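Local coordinates for putative lipoprotein YcdA (Bacillus subtilis subsp. subtilis str. 168, PDB 4R4G) that is of unknown function but is probably a membrane-attached lipoprotein, built from an Ig-like domain and a second domain joined by a kinked helix, at residues A[61-67]-A[106-112]. Numbering follows the deposited sequence. Where two conformers were deposited one is given.
Sequences DFTLYQG and KQYELNY
Phe62 and Tyr112 form a non-hydrogen-bonded pair of the antiparallel strands 62-66 and 107-112, and their rings pack on the same face of the sheet. CD1 of Tyr112 lies over one face of the Phe62 ring, near its rim, with CZ of Phe62 3.4 Å from Tyr112 CD1. The ring planes meet obliquely, at 34°. The Phe62 ring also lies near Leu110 CD2. Tyr112 has CG anti to its N (chi1 170°), and the ring runs out beside Asp61; Tyr112 CE1 meets Asp61 CB at 3.6 Å. One water joins the two polar ends: it donates to Asp61 OD2 and accepts from Tyr112 OH at 2.7 Å. Asp61 OD2 is also bonded to Asp58 N. Replacing Phe62 by alanine removes the ring, which would probably leave Tyr112 without its packing partner and open a gap between it and Leu110.

Further along the same face, Leu64 and Leu110 meet through their CD1 methyls at 4.0 Å, side chains nearly at right angles. CD2 of Leu64 reaches the Tyr108 ring obliquely. Gln66 lies alongside that ring, with OE1 near its edge, 3.6 Å from Tyr108 CE1. Gln66 CG packs on Lys106 CB. Asp103 N holds Gln66 OE1. Tyr108 OH accepts a hydrogen bond from Lys106 N and is also hydrogen-bonded to Asp103 O, which fixes this end.

Backbone bonds set the register. Thr63 pairs with Asn111 and Tyr65 with Glu109, both doubly bonded; Asn111 N to Thr63 O is 2.9 Å and almost straight (172°). Gly67 N adds a bond to Gln107 O.

Strands 69-71 and 125-130 flank the pair in one sheet of the Ig-like domain. Phe62, Leu64, Leu110 and Tyr112 pack against residues of the other sheet, including Val17, Ile19, Leu41, Val47 and Phe100, in the core between the two sheets.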
ATOM      1  N   ASP A  61      17.922  23.531  12.125  1.00 59.39           N
ATOM      2  CA  ASP A  61      19.042  23.455  13.068  1.00 56.52           C
ATOM      3  C   ASP A  61      19.590  22.037  13.122  1.00 58.76           C
ATOM      4  O   ASP A  61      20.617  21.783  13.766  1.00 58.20           O
ATOM      5  CB  ASP A  61      18.618  23.904  14.484  1.00 59.63           C
ATOM      6  CG  ASP A  61      18.027  25.284  14.544  1.00 70.97           C
ATOM      7  OD1 ASP A  61      18.346  26.106  13.652  1.00 71.99           O
ATOM      8  OD2 ASP A  61      17.253  25.551  15.482  1.00 79.40           O
ATOM      9  N   PHE A  62      18.893  21.094  12.480  1.00 55.20           N
ATOM     10  CA  PHE A  62      19.332  19.699  12.474  1.00 53.76           C
ATOM     11  C   PHE A  62      19.696  19.276  11.076  1.00 58.80           C
ATOM     12  O   PHE A  62      19.033  19.671  10.115  1.00 58.42           O
ATOM     13  CB  PHE A  62      18.251  18.753  13.036  1.00 55.10           C
ATOM     14  CG  PHE A  62      17.772  19.038  14.441  1.00 56.50           C
ATOM     15  CD1 PHE A  62      16.811  20.020  14.682  1.00 58.39           C
ATOM     16  CD2 PHE A  62      18.246  18.295  15.518  1.00 57.38           C
ATOM     17  CE1 PHE A  62      16.338  20.256  15.969  1.00 60.06           C
ATOM     18  CE2 PHE A  62      17.763  18.527  16.807  1.00 60.82           C
ATOM     19  CZ  PHE A  62      16.803  19.498  17.021  1.00 59.91           C
ATOM     20  N   THR A  63      20.763  18.476  10.962  1.00 55.81           N
ATOM     21  CA  THR A  63      21.238  17.898   9.705  1.00 54.58           C
ATOM     22  C   THR A  63      21.498  16.426   9.953  1.00 59.26           C
ATOM     23  O   THR A  63      21.872  16.038  11.067  1.00 59.61           O
ATOM     24  CB  THR A  63      22.478  18.628   9.152  1.00 58.96           C
ATOM     25  OG1 THR A  63      23.538  18.522  10.094  1.00 65.91           O
ATOM     26  CG2 THR A  63      22.220  20.099   8.843  1.00 55.04           C
ATOM     27  N   LEU A  64      21.288  15.600   8.935  1.00 55.69           N
ATOM     28  CA  LEU A  64      21.583  14.189   9.069  1.00 55.75           C
ATOM     29  C   LEU A  64      22.607  13.781   8.058  1.00 60.74           C
ATOM     30  O   LEU A  64      22.524  14.177   6.896  1.00 61.36           O
ATOM     31  CB  LEU A  64      20.319  13.321   8.904  1.00 55.67           C
ATOM     32  CG  LEU A  64      20.449  11.881   9.378  1.00 59.49           C
ATOM     33  CD1 LEU A  64      19.949  11.730  10.782  1.00 60.68           C
ATOM     34  CD2 LEU A  64      19.695  10.995   8.521  1.00 60.43           C
ATOM     35  N   TYR A  65      23.542  12.946   8.487  1.00 57.42           N
ATOM     36  CA  TYR A  65      24.546  12.345   7.636  1.00 56.42           C
ATOM     37  C   TYR A  65      24.304  10.868   7.600  1.00 62.27           C
ATOM     38  O   TYR A  65      23.978  10.273   8.625  1.00 62.05           O
ATOM     39  CB  TYR A  65      25.970  12.653   8.123  1.00 57.32           C
ATOM     40  CG  TYR A  65      26.409  14.072   7.822  1.00 59.73           C
ATOM     41  CD1 TYR A  65      26.015  15.136   8.632  1.00 61.58           C
ATOM     42  CD2 TYR A  65      27.232  14.353   6.739  1.00 61.34           C
ATOM     43  CE1 TYR A  65      26.412  16.444   8.354  1.00 63.65           C
ATOM     44  CE2 TYR A  65      27.582  15.664   6.414  1.00 62.33           C
ATOM     45  CZ  TYR A  65      27.185  16.706   7.233  1.00 73.11           C
ATOM     46  OH  TYR A  65      27.607  17.987   6.950  1.00 78.87           O
ATOM     47  N   GLN A  66      24.411  10.280   6.406  1.00 59.76           N
ATOM     48  CA  GLN A  66      24.375   8.848   6.166  1.00 60.63           C
ATOM     49  C   GLN A  66      25.757   8.521   5.722  1.00 66.79           C
ATOM     50  O   GLN A  66      26.212   9.056   4.701  1.00 68.52           O
ATOM     51  CB  GLN A  66      23.329   8.502   5.129  1.00 62.04           C
ATOM     52  CG  GLN A  66      23.205   7.038   4.881  1.00 64.14           C
ATOM     53  CD  GLN A  66      22.308   6.837   3.724  1.00 70.29           C
ATOM     54  OE1 GLN A  66      21.095   6.717   3.875  1.00 67.11           O
ATOM     55  NE2 GLN A  66      22.891   6.860   2.542  1.00 61.51           N
ATOM     56  N   GLY A  67      26.472   7.767   6.543  1.00 62.80           N
ATOM     57  CA  GLY A  67      27.888   7.528   6.319  1.00 63.36           C
ATOM     58  C   GLY A  67      28.557   8.864   6.542  1.00 67.49           C
ATOM     59  O   GLY A  67      28.350   9.495   7.599  1.00 66.48           O
ATOM     60  N   LYS A 106      21.452   2.168   7.283  1.00 67.05           N
ATOM     61  CA  LYS A 106      22.807   2.704   7.251  1.00 65.99           C
ATOM     62  C   LYS A 106      23.185   3.308   8.617  1.00 66.49           C
ATOM     63  O   LYS A 106      22.433   3.163   9.595  1.00 64.54           O
ATOM     64  CB  LYS A 106      22.988   3.712   6.104  1.00 66.54           C
ATOM     65  CG  LYS A 106      22.764   3.137   4.692  1.00 78.62           C
ATOM     66  CD  LYS A 106      23.672   1.957   4.277  1.00 83.91           C
ATOM     67  CE  LYS A 106      23.428   1.487   2.850  1.00 92.94           C
ATOM     68  NZ  LYS A 106      24.192   0.241   2.516  1.00108.66           N
ATOM     69  N   GLN A 107      24.379   3.912   8.698  1.00 61.81           N
ATOM     70  CA  GLN A 107      24.852   4.537   9.930  1.00 61.41           C
ATOM     71  C   GLN A 107      24.623   6.032   9.838  1.00 64.62           C
ATOM     72  O   GLN A 107      25.244   6.709   9.019  1.00 64.16           O
ATOM     73  CB  GLN A 107      26.316   4.182  10.217  1.00 64.07           C
ATOM     74  CG  GLN A 107      26.538   2.686  10.477  1.00 68.27           C
ATOM     75  CD  GLN A 107      25.558   2.100  11.477  1.00 87.53           C
ATOM     76  OE1 GLN A 107      25.442   2.567  12.620  1.00 84.55           O
ATOM     77  NE2 GLN A 107      24.807   1.080  11.055  1.00 77.75           N
ATOM     78  N   TYR A 108      23.660   6.531  10.616  1.00 60.98           N
ATOM     79  CA  TYR A 108      23.306   7.943  10.576  1.00 59.41           C
ATOM     80  C   TYR A 108      23.940   8.705  11.728  1.00 64.04           C
ATOM     81  O   TYR A 108      24.424   8.118  12.701  1.00 65.81           O
ATOM     82  CB  TYR A 108      21.772   8.153  10.537  1.00 59.94           C
ATOM     83  CG  TYR A 108      21.067   7.170   9.618  1.00 61.80           C
ATOM     84  CD1 TYR A 108      21.268   7.206   8.235  1.00 63.30           C
ATOM     85  CD2 TYR A 108      20.236   6.176  10.130  1.00 62.64           C
ATOM     86  CE1 TYR A 108      20.668   6.270   7.392  1.00 64.62           C
ATOM     87  CE2 TYR A 108      19.610   5.251   9.292  1.00 63.20           C
ATOM     88  CZ  TYR A 108      19.830   5.302   7.924  1.00 69.38           C
ATOM     89  OH  TYR A 108      19.234   4.382   7.101  1.00 70.88           O
ATOM     90  N   GLU A 109      24.028  10.021  11.538  1.00 58.19           N
ATOM     91  CA  GLU A 109      24.540  10.965  12.485  1.00 56.38           C
ATOM     92  C   GLU A 109      23.665  12.186  12.411  1.00 59.21           C
ATOM     93  O   GLU A 109      23.545  12.790  11.350  1.00 58.31           O
ATOM     94  CB  GLU A 109      26.006  11.281  12.231  1.00 58.03           C
ATOM     95  CG  GLU A 109      26.569  12.269  13.241  1.00 73.84           C
ATOM     96  CD  GLU A 109      28.072  12.457  13.260  1.00 95.21           C
ATOM     97  OE1 GLU A 109      28.778  11.574  13.805  1.00 86.74           O
ATOM     98  OE2 GLU A 109      28.532  13.532  12.807  1.00 89.82           O
ATOM     99  N   LEU A 110      22.986  12.499  13.527  1.00 55.82           N
ATOM    100  CA  LEU A 110      22.136  13.664  13.657  1.00 54.96           C
ATOM    101  C   LEU A 110      22.921  14.729  14.378  1.00 60.86           C
ATOM    102  O   LEU A 110      23.453  14.451  15.454  1.00 63.38           O
ATOM    103  CB  LEU A 110      20.838  13.319  14.412  1.00 55.48           C
ATOM    104  CG  LEU A 110      19.822  14.451  14.601  1.00 59.21           C
ATOM    105  CD1 LEU A 110      19.041  14.689  13.347  1.00 57.49           C
ATOM    106  CD2 LEU A 110      18.853  14.124  15.707  1.00 62.68           C
ATOM    107  N   ASN A 111      23.025  15.935  13.776  1.00 55.42           N
ATOM    108  CA  ASN A 111      23.725  17.067  14.401  0.50 54.55           C
ATOM    109  C   ASN A 111      22.740  18.177  14.649  1.00 58.98           C
ATOM    110  O   ASN A 111      21.863  18.418  13.826  1.00 58.51           O
ATOM    111  CB  ASN A 111      24.928  17.586  13.581  0.50 51.65           C
ATOM    112  CG  ASN A 111      25.726  18.704  14.278  0.50 64.72           C
ATOM    113  OD1 ASN A 111      26.440  18.481  15.274  0.50 53.67           O
ATOM    114  ND2 ASN A 111      25.602  19.944  13.795  0.50 49.68           N
ATOM    115  N   TYR A 112      22.855  18.828  15.831  1.00 57.33           N
ATOM    116  CA  TYR A 112      22.026  19.955  16.261  1.00 57.39           C
ATOM    117  C   TYR A 112      22.921  21.125  16.553  1.00 65.52           C
ATOM    118  O   TYR A 112      23.832  20.991  17.372  1.00 65.62           O
ATOM    119  CB  TYR A 112      21.151  19.640  17.479  1.00 58.18           C
ATOM    120  CG  TYR A 112      20.489  20.878  18.062  1.00 59.93           C
ATOM    121  CD1 TYR A 112      19.526  21.586  17.343  1.00 61.20           C
ATOM    122  CD2 TYR A 112      20.858  21.369  19.311  1.00 62.20           C
ATOM    123  CE1 TYR A 112      18.901  22.713  17.883  1.00 63.08           C
ATOM    124  CE2 TYR A 112      20.266  22.516  19.845  1.00 64.55           C
ATOM    125  CZ  TYR A 112      19.286  23.185  19.130  1.00 72.01           C
ATOM    126  OH  TYR A 112      18.719  24.331  19.653  1.00 74.81           O
TER
HETATM  127  O   HOH W   1      18.165  26.379  18.016  1.00 73.23           O